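Local coordinates for CcbJ (Streptomyces caelestis, PDB 4HGZ), which probably transfers a methyl group from S-adenosyl-L-methionine to a nitrogen atom of its substrate, at residues C[76-81]-C[98-103]; C[118-123]-C[153-158]; C[234-239]-C[268-273]. One frame throughout, in Å; residues are numbered along the deposited sequence.

Overall arrangement
All three contacts belong to the Rossmann-like methyltransferase domain, and they follow one another along the chain. Interaction 1 is largely buried and apolar in its contacts, an aromatic ring joining helices 77-82 and 94-106 with the methylenes of a lysine at the rim. Interaction 2 is only partly buried; a glutamine of helix 146-159 holds the loop that contributes N119 and F120 to the cofactor site. Interaction 3, buried again but polar at its centre, ties helix 233-242 to strand 265-272 through a tyrosine-aspartate bond beside a leucine. Interactions 1 and 3 lie on opposite sides of the chain's centre, their centres about 28 Å apart. Interactions 2 and 3 touch, M153 packing on M239 and L236.

Interaction 1: C[76-81]-C[98-103]; sequences VAFPLA and DKLREK
The ring of F78 bridges from helix 77-82 to helix 94-106, where it meets L100 and K103 one turn apart. The ring reaches out toward the second helix, and its CE2-CZ end does the touching. The methyl CD1 of L100 lies 3.4 Å from F78 CE2 and approaches the ring obliquely. L100 reaches this place although its first side-chain bond leaves the helix across the line to F78: with CG anti to the backbone N (chi1 174°), the CD1 branch is brought round to the aromatic rim. The carbonyl oxygen L100 O lies in the plane of the ring, at its edge, 3.8 Å from F78 CZ.

K103 adds the aliphatic part of its side chain. Its CB is 3.8 Å from F78 CZ, and its CE lies at the same distance from F78 CE2. A bend at chi3 (61°) lets the methylenes follow the ring end while NZ passes on to a hydrogen bond with T73 O, in the loop ahead of helix 77-82. F78 also stacks with H107 and packs on V113, while L100 rests on P115, so strand 113-117 contributes to the surroundings of both residues.

A77 fits the last position of a GxGxxA pattern with G72 and G74. The arrangement is typical of a Rossmann-like methyltransferase: the helix after the glycine-rich loop packs beside the next helix of the alternating beta-alpha units, close to R75 and E91 of the S-adenosyl-L-homocysteine site.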
loop_
_atom_site.group_PDB
_atom_site.type_symbol
_atom_site.label_atom_id
_atom_site.label_comp_id
_atom_site.label_asym_id
_atom_site.label_seq_id
_atom_site.Cartn_x
_atom_site.Cartn_y
_atom_site.Cartn_z
ATOM N N VAL C 76 -31.034 -17.601 9.882
ATOM C CA VAL C 76 -31.796 -16.585 10.591
ATOM C C VAL C 76 -33.217 -17.055 10.923
ATOM O O VAL C 76 -33.790 -16.654 11.935
ATOM C CB VAL C 76 -31.879 -15.289 9.761
ATOM C CG1 VAL C 76 -32.463 -14.155 10.588
ATOM C CG2 VAL C 76 -30.495 -14.911 9.221
ATOM N N ALA C 77 -33.777 -17.913 10.077
ATOM C CA ALA C 77 -35.172 -18.342 10.211
ATOM C C ALA C 77 -35.442 -19.136 11.491
ATOM O O ALA C 77 -36.444 -18.914 12.167
ATOM C CB ALA C 77 -35.621 -19.137 8.975
ATOM N N PHE C 78 -34.548 -20.050 11.838
ATOM C CA PHE C 78 -34.774 -20.842 13.041
ATOM C C PHE C 78 -34.637 -20.041 14.340
ATOM O O PHE C 78 -35.465 -20.171 15.246
ATOM C CB PHE C 78 -33.895 -22.094 13.041
ATOM C CG PHE C 78 -34.293 -23.085 11.997
ATOM C CD1 PHE C 78 -35.532 -23.702 12.057
ATOM C CD2 PHE C 78 -33.453 -23.379 10.943
ATOM C CE1 PHE C 78 -35.914 -24.604 11.092
ATOM C CE2 PHE C 78 -33.834 -24.279 9.977
ATOM C CZ PHE C 78 -35.061 -24.896 10.054
ATOM N N PRO C 79 -33.583 -19.223 14.450
ATOM C CA PRO C 79 -33.578 -18.302 15.576
ATOM C C PRO C 79 -34.837 -17.440 15.585
ATOM O O PRO C 79 -35.348 -17.120 16.649
ATOM C CB PRO C 79 -32.332 -17.461 15.323
ATOM C CG PRO C 79 -31.395 -18.436 14.695
ATOM C CD PRO C 79 -32.261 -19.308 13.808
ATOM N N LEU C 80 -35.347 -17.070 14.416
ATOM C CA LEU C 80 -36.612 -16.347 14.395
ATOM C C LEU C 80 -37.716 -17.195 15.008
ATOM O O LEU C 80 -38.544 -16.708 15.780
ATOM C CB LEU C 80 -36.990 -15.925 12.980
ATOM C CG LEU C 80 -36.518 -14.505 12.642
ATOM C CD1 LEU C 80 -36.673 -14.194 11.159
ATOM C CD2 LEU C 80 -37.264 -13.468 13.494
ATOM N N ALA C 81 -37.716 -18.475 14.664
ATOM C CA ALA C 81 -38.787 -19.356 15.087
ATOM C C ALA C 81 -38.732 -19.536 16.594
ATOM O O ALA C 81 -39.759 -19.771 17.227
ATOM C CB ALA C 81 -38.702 -20.697 14.357
ATOM N N ASP C 98 -34.344 -28.015 0.456
ATOM C CA ASP C 98 -34.608 -29.357 0.936
ATOM C C ASP C 98 -34.095 -29.494 2.366
ATOM O O ASP C 98 -34.789 -30.018 3.235
ATOM C CB ASP C 98 -33.985 -30.406 0.010
ATOM C CG ASP C 98 -34.829 -30.660 -1.238
ATOM O OD1 ASP C 98 -36.009 -30.251 -1.248
ATOM O OD2 ASP C 98 -34.320 -31.274 -2.204
ATOM N N LYS C 99 -32.886 -28.998 2.614
ATOM C CA LYS C 99 -32.289 -29.086 3.940
ATOM C C LYS C 99 -33.063 -28.285 4.977
ATOM O O LYS C 99 -33.313 -28.760 6.075
ATOM C CB LYS C 99 -30.838 -28.626 3.919
ATOM C CG LYS C 99 -29.851 -29.758 3.851
ATOM C CD LYS C 99 -28.626 -29.448 4.683
ATOM C CE LYS C 99 -28.024 -30.724 5.257
ATOM N NZ LYS C 99 -27.098 -30.438 6.391
ATOM N N LEU C 100 -33.437 -27.064 4.631
ATOM C CA LEU C 100 -34.265 -26.282 5.518
ATOM C C LEU C 100 -35.509 -27.081 5.923
ATOM O O LEU C 100 -35.908 -27.068 7.081
ATOM C CB LEU C 100 -34.654 -24.956 4.868
ATOM C CG LEU C 100 -35.652 -24.134 5.681
ATOM C CD1 LEU C 100 -34.955 -23.524 6.854
ATOM C CD2 LEU C 100 -36.287 -23.045 4.853
ATOM N N ARG C 101 -36.110 -27.787 4.971
ATOM C CA ARG C 101 -37.311 -28.576 5.241
ATOM C C ARG C 101 -37.030 -29.707 6.209
ATOM O O ARG C 101 -37.828 -30.000 7.095
ATOM C CB ARG C 101 -37.862 -29.165 3.952
ATOM C CG ARG C 101 -38.602 -28.186 3.075
ATOM C CD ARG C 101 -39.657 -28.919 2.286
ATOM N NE ARG C 101 -40.327 -28.063 1.319
ATOM C CZ ARG C 101 -40.102 -28.125 0.018
ATOM N NH1 ARG C 101 -39.222 -28.996 -0.450
ATOM N NH2 ARG C 101 -40.753 -27.324 -0.810
ATOM N N GLU C 102 -35.890 -30.353 6.020
ATOM C CA GLU C 102 -35.484 -31.460 6.863
ATOM C C GLU C 102 -35.286 -30.974 8.298
ATOM O O GLU C 102 -35.880 -31.503 9.234
ATOM C CB GLU C 102 -34.190 -32.054 6.313
ATOM C CG GLU C 102 -33.851 -33.445 6.803
ATOM C CD GLU C 102 -32.622 -34.014 6.107
ATOM O OE1 GLU C 102 -32.095 -33.351 5.183
ATOM O OE2 GLU C 102 -32.182 -35.124 6.485
ATOM N N LYS C 103 -34.452 -29.954 8.460
ATOM C CA LYS C 103 -34.200 -29.356 9.769
ATOM C C LYS C 103 -35.486 -28.864 10.428
ATOM O O LYS C 103 -35.678 -29.025 11.635
ATOM C CB LYS C 103 -33.184 -28.220 9.648
ATOM C CG LYS C 103 -31.763 -28.714 9.408
ATOM C CD LYS C 103 -30.862 -27.637 8.822
ATOM C CE LYS C 103 -30.729 -26.444 9.746
ATOM N NZ LYS C 103 -29.688 -25.494 9.260
#

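Interaction 2: C[118-123]-C[153-158]; sequences GNFAKL and MRQARE
Q155 and F120 lie flat against each other: the carboxamide of Q155 and the phenyl ring of F120 are only 8° from parallel, with NE2 held 3.7 Å above one face of the ring and displaced toward its rim. The two side chains run past each other in opposite directions. F120 has CG anti to its backbone N (chi1 -177°), which sends the ring out toward helix 146-159, while Q155, extended beyond CG, reaches from that helix to the loop backbone. The ring therefore overlies the glutamine chain, and its CE2 comes within 3.7 Å of Q155 CB. At its edge, near the ring plane, the aromatic group approaches A156 N, and it packs further on L67 and L69 of the central sheet.

The amide end of Q155 turns to the main chain. NE2 donates to F120 O over 3.1 Å, with an N-H...O angle of 155°. The acceptor lies close to the glutamine amide plane, but NE2 stands well above the plane of the F120 carbonyl. The other end of the same amide, OE1, packs alongside A121, 3.2 Å from its CA and 3.6 Å from its CB.

Within the loop, N119 OD1 accepts from A121 N at 2.8 Å, forming an Asx turn, and N119 O receives backbone bonds from K122 N and L123 N. The loop follows strand 113-117 and supplies N119 and F120 to the S-adenosyl-L-homocysteine site. One carboxamide thus both faces the F120 ring and binds that residue's carbonyl, a pairing that probably restricts the rotation of the glutamine amide and steadies the cofactor-binding loop from the helix side.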
loop_
_atom_site.group_PDB
_atom_site.type_symbol
_atom_site.label_atom_id
_atom_site.label_comp_id
_atom_site.label_asym_id
_atom_site.label_seq_id
_atom_site.Cartn_x
_atom_site.Cartn_y
_atom_site.Cartn_z
ATOM N N GLY C 118 -38.282 -21.131 -4.834
ATOM C CA GLY C 118 -38.451 -20.367 -6.051
ATOM C C GLY C 118 -37.623 -19.109 -6.176
ATOM O O GLY C 118 -36.904 -18.712 -5.264
ATOM N N ASN C 119 -37.729 -18.492 -7.339
ATOM C CA ASN C 119 -37.098 -17.225 -7.624
ATOM C C ASN C 119 -38.085 -16.146 -7.224
ATOM O O ASN C 119 -39.226 -16.129 -7.694
ATOM C CB ASN C 119 -36.743 -17.151 -9.114
ATOM C CG ASN C 119 -36.564 -15.734 -9.615
ATOM O OD1 ASN C 119 -36.553 -14.777 -8.840
ATOM N ND2 ASN C 119 -36.424 -15.592 -10.929
ATOM N N PHE C 120 -37.653 -15.267 -6.326
ATOM C CA PHE C 120 -38.557 -14.292 -5.734
ATOM C C PHE C 120 -39.306 -13.474 -6.780
ATOM O O PHE C 120 -40.481 -13.155 -6.612
ATOM C CB PHE C 120 -37.794 -13.358 -4.803
ATOM C CG PHE C 120 -38.667 -12.361 -4.107
ATOM C CD1 PHE C 120 -39.785 -12.779 -3.400
ATOM C CD2 PHE C 120 -38.370 -11.006 -4.152
ATOM C CE1 PHE C 120 -40.592 -11.865 -2.755
ATOM C CE2 PHE C 120 -39.173 -10.083 -3.506
ATOM C CZ PHE C 120 -40.287 -10.509 -2.805
ATOM N N ALA C 121 -38.614 -13.131 -7.856
ATOM C CA ALA C 121 -39.156 -12.234 -8.856
ATOM C C ALA C 121 -40.379 -12.839 -9.539
ATOM O O ALA C 121 -41.205 -12.117 -10.096
ATOM C CB ALA C 121 -38.081 -11.882 -9.878
ATOM N N LYS C 122 -40.496 -14.165 -9.474
ATOM C CA LYS C 122 -41.529 -14.885 -10.217
ATOM C C LYS C 122 -42.584 -15.519 -9.328
ATOM O O LYS C 122 -43.667 -15.859 -9.800
ATOM C CB LYS C 122 -40.900 -15.949 -11.122
ATOM C CG LYS C 122 -40.264 -15.365 -12.366
ATOM C CD LYS C 122 -39.220 -16.283 -12.971
ATOM C CE LYS C 122 -38.674 -15.655 -14.250
ATOM N NZ LYS C 122 -37.505 -16.378 -14.796
ATOM N N LEU C 123 -42.272 -15.685 -8.048
ATOM C CA LEU C 123 -43.227 -16.286 -7.112
ATOM C C LEU C 123 -44.439 -15.408 -6.868
ATOM O O LEU C 123 -44.317 -14.210 -6.651
ATOM C CB LEU C 123 -42.562 -16.612 -5.780
ATOM C CG LEU C 123 -41.898 -17.981 -5.743
ATOM C CD1 LEU C 123 -40.669 -17.940 -4.856
ATOM C CD2 LEU C 123 -42.884 -19.008 -5.261
ATOM N N MET C 153 -36.536 -4.539 -4.600
ATOM C CA MET C 153 -36.962 -3.659 -3.515
ATOM C C MET C 153 -38.439 -3.343 -3.668
ATOM O O MET C 153 -39.187 -3.312 -2.683
ATOM C CB MET C 153 -36.126 -2.370 -3.486
ATOM C CG MET C 153 -34.612 -2.627 -3.423
ATOM S SD MET C 153 -33.610 -1.131 -3.347
ATOM C CE MET C 153 -33.605 -0.887 -1.583
ATOM N N ARG C 154 -38.861 -3.141 -4.915
ATOM C CA ARG C 154 -40.247 -2.801 -5.201
ATOM C C ARG C 154 -41.229 -3.934 -4.883
ATOM O O ARG C 154 -42.261 -3.696 -4.264
ATOM C CB ARG C 154 -40.405 -2.305 -6.633
ATOM C CG ARG C 154 -41.836 -1.923 -7.003
ATOM C CD ARG C 154 -41.851 -0.926 -8.163
ATOM N NE ARG C 154 -40.913 -1.302 -9.224
ATOM C CZ ARG C 154 -40.143 -0.443 -9.888
ATOM N NH1 ARG C 154 -40.177 0.858 -9.604
ATOM N NH2 ARG C 154 -39.324 -0.885 -10.834
ATOM N N GLN C 155 -40.913 -5.164 -5.277
ATOM C CA GLN C 155 -41.779 -6.289 -4.916
ATOM C C GLN C 155 -41.903 -6.394 -3.411
ATOM O O GLN C 155 -42.963 -6.732 -2.884
ATOM C CB GLN C 155 -41.223 -7.608 -5.421
ATOM C CG GLN C 155 -41.033 -7.717 -6.907
ATOM C CD GLN C 155 -40.448 -9.060 -7.270
ATOM O OE1 GLN C 155 -39.439 -9.146 -7.969
ATOM N NE2 GLN C 155 -41.062 -10.121 -6.766
ATOM N N ALA C 156 -40.803 -6.117 -2.717
ATOM C CA ALA C 156 -40.797 -6.204 -1.267
ATOM C C ALA C 156 -41.676 -5.115 -0.687
ATOM O O ALA C 156 -42.390 -5.343 0.288
ATOM C CB ALA C 156 -39.388 -6.096 -0.726
ATOM N N ARG C 157 -41.621 -3.928 -1.277
ATOM C CA ARG C 157 -42.459 -2.830 -0.803
ATOM C C ARG C 157 -43.936 -3.215 -0.859
ATOM O O ARG C 157 -44.685 -3.011 0.101
ATOM C CB ARG C 157 -42.232 -1.569 -1.640
ATOM C CG ARG C 157 -43.120 -0.395 -1.245
ATOM C CD ARG C 157 -43.216 0.618 -2.369
ATOM N NE ARG C 157 -44.474 0.507 -3.103
ATOM C CZ ARG C 157 -44.596 0.713 -4.412
ATOM N NH1 ARG C 157 -43.530 1.018 -5.145
ATOM N NH2 ARG C 157 -45.781 0.591 -4.996
ATOM N N GLU C 158 -44.337 -3.789 -1.991
ATOM C CA GLU C 158 -45.735 -4.089 -2.258
ATOM C C GLU C 158 -46.277 -5.231 -1.402
ATOM O O GLU C 158 -47.484 -5.425 -1.309
ATOM C CB GLU C 158 -45.926 -4.389 -3.741
ATOM C CG GLU C 158 -45.658 -3.194 -4.653
ATOM C CD GLU C 158 -45.588 -3.572 -6.133
ATOM O OE1 GLU C 158 -45.450 -4.776 -6.448
ATOM O OE2 GLU C 158 -45.664 -2.660 -6.987
#

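Interaction 3: C[234-239]-C[268-273]; sequences AELDLM and SVYRAA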
loop_
_atom_site.group_PDB
_atom_site.type_symbol
_atom_site.label_atom_id
_atom_site.label_comp_id
_atom_site.label_asym_id
_atom_site.label_seq_id
_atom_site.Cartn_x
_atom_site.Cartn_y
_atom_site.Cartn_z
ATOM N N ALA C 234 -25.460 5.663 -0.844
ATOM C CA ALA C 234 -26.246 6.745 -1.434
ATOM C C ALA C 234 -26.961 6.305 -2.709
ATOM O O ALA C 234 -28.078 6.747 -2.978
ATOM C CB ALA C 234 -25.386 7.988 -1.685
ATOM N N GLU C 235 -26.310 5.448 -3.491
ATOM C CA GLU C 235 -26.933 4.852 -4.666
ATOM C C GLU C 235 -28.098 3.995 -4.186
ATOM O O GLU C 235 -29.217 4.105 -4.683
ATOM C CB GLU C 235 -25.925 3.985 -5.425
ATOM C CG GLU C 235 -26.489 3.227 -6.620
ATOM C CD GLU C 235 -25.598 2.071 -7.088
ATOM O OE1 GLU C 235 -24.500 1.869 -6.518
ATOM O OE2 GLU C 235 -26.002 1.357 -8.036
ATOM N N LEU C 236 -27.825 3.151 -3.194
ATOM C CA LEU C 236 -28.835 2.252 -2.654
ATOM C C LEU C 236 -30.077 3.008 -2.187
ATOM O O LEU C 236 -31.210 2.631 -2.513
ATOM C CB LEU C 236 -28.253 1.443 -1.507
ATOM C CG LEU C 236 -29.121 0.301 -0.992
ATOM C CD1 LEU C 236 -29.411 -0.688 -2.118
ATOM C CD2 LEU C 236 -28.402 -0.375 0.175
ATOM N N ASP C 237 -29.859 4.082 -1.435
ATOM C CA ASP C 237 -30.960 4.903 -0.932
ATOM C C ASP C 237 -31.789 5.505 -2.071
ATOM O O ASP C 237 -33.006 5.683 -1.948
ATOM C CB ASP C 237 -30.430 6.019 -0.025
ATOM C CG ASP C 237 -29.865 5.491 1.292
ATOM O OD1 ASP C 237 -30.060 4.289 1.620
ATOM O OD2 ASP C 237 -29.221 6.289 2.004
ATOM N N LEU C 238 -31.130 5.825 -3.181
ATOM C CA LEU C 238 -31.843 6.403 -4.308
ATOM C C LEU C 238 -32.656 5.304 -5.002
ATOM O O LEU C 238 -33.798 5.519 -5.419
ATOM C CB LEU C 238 -30.868 7.083 -5.272
ATOM C CG LEU C 238 -31.516 7.767 -6.469
ATOM C CD1 LEU C 238 -32.596 8.714 -5.977
ATOM C CD2 LEU C 238 -30.486 8.488 -7.318
ATOM N N MET C 239 -32.068 4.119 -5.099
ATOM C CA MET C 239 -32.775 2.965 -5.614
ATOM C C MET C 239 -34.040 2.740 -4.794
ATOM O O MET C 239 -35.133 2.587 -5.346
ATOM C CB MET C 239 -31.881 1.736 -5.561
ATOM C CG MET C 239 -30.710 1.828 -6.493
ATOM S SD MET C 239 -29.359 0.721 -6.059
ATOM C CE MET C 239 -30.170 -0.878 -6.131
ATOM N N SER C 268 -29.764 -1.740 6.860
ATOM C CA SER C 268 -30.607 -0.611 6.529
ATOM C C SER C 268 -32.066 -1.001 6.662
ATOM O O SER C 268 -32.460 -2.115 6.306
ATOM C CB SER C 268 -30.315 -0.129 5.106
ATOM O OG SER C 268 -28.935 0.144 4.940
ATOM N N VAL C 269 -32.859 -0.073 7.182
ATOM C CA VAL C 269 -34.274 -0.293 7.383
ATOM C C VAL C 269 -35.065 0.758 6.611
ATOM O O VAL C 269 -34.868 1.969 6.809
ATOM C CB VAL C 269 -34.639 -0.171 8.866
ATOM C CG1 VAL C 269 -36.094 -0.551 9.085
ATOM C CG2 VAL C 269 -33.728 -1.024 9.696
ATOM N N TYR C 270 -35.967 0.287 5.749
ATOM C CA TYR C 270 -36.762 1.156 4.881
ATOM C C TYR C 270 -38.256 1.008 5.158
ATOM O O TYR C 270 -38.722 -0.068 5.566
ATOM C CB TYR C 270 -36.506 0.804 3.415
ATOM C CG TYR C 270 -35.079 0.985 2.961
ATOM C CD1 TYR C 270 -34.633 2.209 2.481
ATOM C CD2 TYR C 270 -34.179 -0.066 3.010
ATOM C CE1 TYR C 270 -33.332 2.374 2.053
ATOM C CE2 TYR C 270 -32.880 0.093 2.591
ATOM C CZ TYR C 270 -32.458 1.314 2.117
ATOM O OH TYR C 270 -31.154 1.480 1.701
ATOM N N ARG C 271 -38.996 2.093 4.921
ATOM C CA ARG C 271 -40.451 2.101 5.011
ATOM C C ARG C 271 -41.019 2.446 3.650
ATOM O O ARG C 271 -40.309 2.936 2.779
ATOM C CB ARG C 271 -40.939 3.174 5.982
ATOM C CG ARG C 271 -40.899 2.809 7.440
ATOM C CD ARG C 271 -41.554 3.915 8.266
ATOM N NE ARG C 271 -41.009 5.231 7.930
ATOM C CZ ARG C 271 -41.496 6.384 8.375
ATOM N NH1 ARG C 271 -42.556 6.400 9.173
ATOM N NH2 ARG C 271 -40.925 7.526 8.016
ATOM N N ALA C 272 -42.314 2.211 3.484
ATOM C CA ALA C 272 -43.028 2.667 2.310
ATOM C C ALA C 272 -43.091 4.181 2.387
ATOM O O ALA C 272 -43.227 4.731 3.471
ATOM C CB ALA C 272 -44.421 2.089 2.301
ATOM N N ALA C 273 -42.996 4.858 1.248
ATOM C CA ALA C 273 -42.971 6.318 1.247
ATOM C C ALA C 273 -44.366 6.922 1.373
ATOM O O ALA C 273 -45.265 6.604 0.596
ATOM C CB ALA C 273 -42.274 6.840 0.009
#
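Helix 233-242 packs over strand 265-272 near one edge of the Rossmann-like sheet, next to the outermost strand 245-251, where L236 and D237 meet Y270. The backbones remain well apart; D237 and Y270 have the closest CA atoms, 9.0 Å from each other. Segment 234-239 is helical, whereas 268-272 is an extended strand, antiparallel to both neighbours, 164-171 and 245-251, in the seven-stranded mixed sheet. Its backbone bonds run from S268 to V168 and from Y270 to F166 on one side, and from V269 to V248 on the other.

Y270 spans the gap. Its CG is anti to the carbonyl carbon (chi1 -62°), and the ring points at the helix with the hydroxyl leading. L236 lies obliquely to this ring, its CG 3.6 Å from Y270 OH, and packs on L140 as well. The D237 side chain crosses the tyrosine at about a right angle, with carboxylate and ring planes 74° apart.

D237 OD2 forms a salt bridge with R250 on strand 245-251, and OD1 accepts from the tyrosine. This ties the helix to two adjacent strands, and the arginine probably favours the charged carboxylate. A234 and E235 also lie at the interface with a second subunit. Y270 OH donates to D237 OD1 over 3.0 Å, meeting that oxygen nearly along its C-O direction and near the plane of the tyrosine ring.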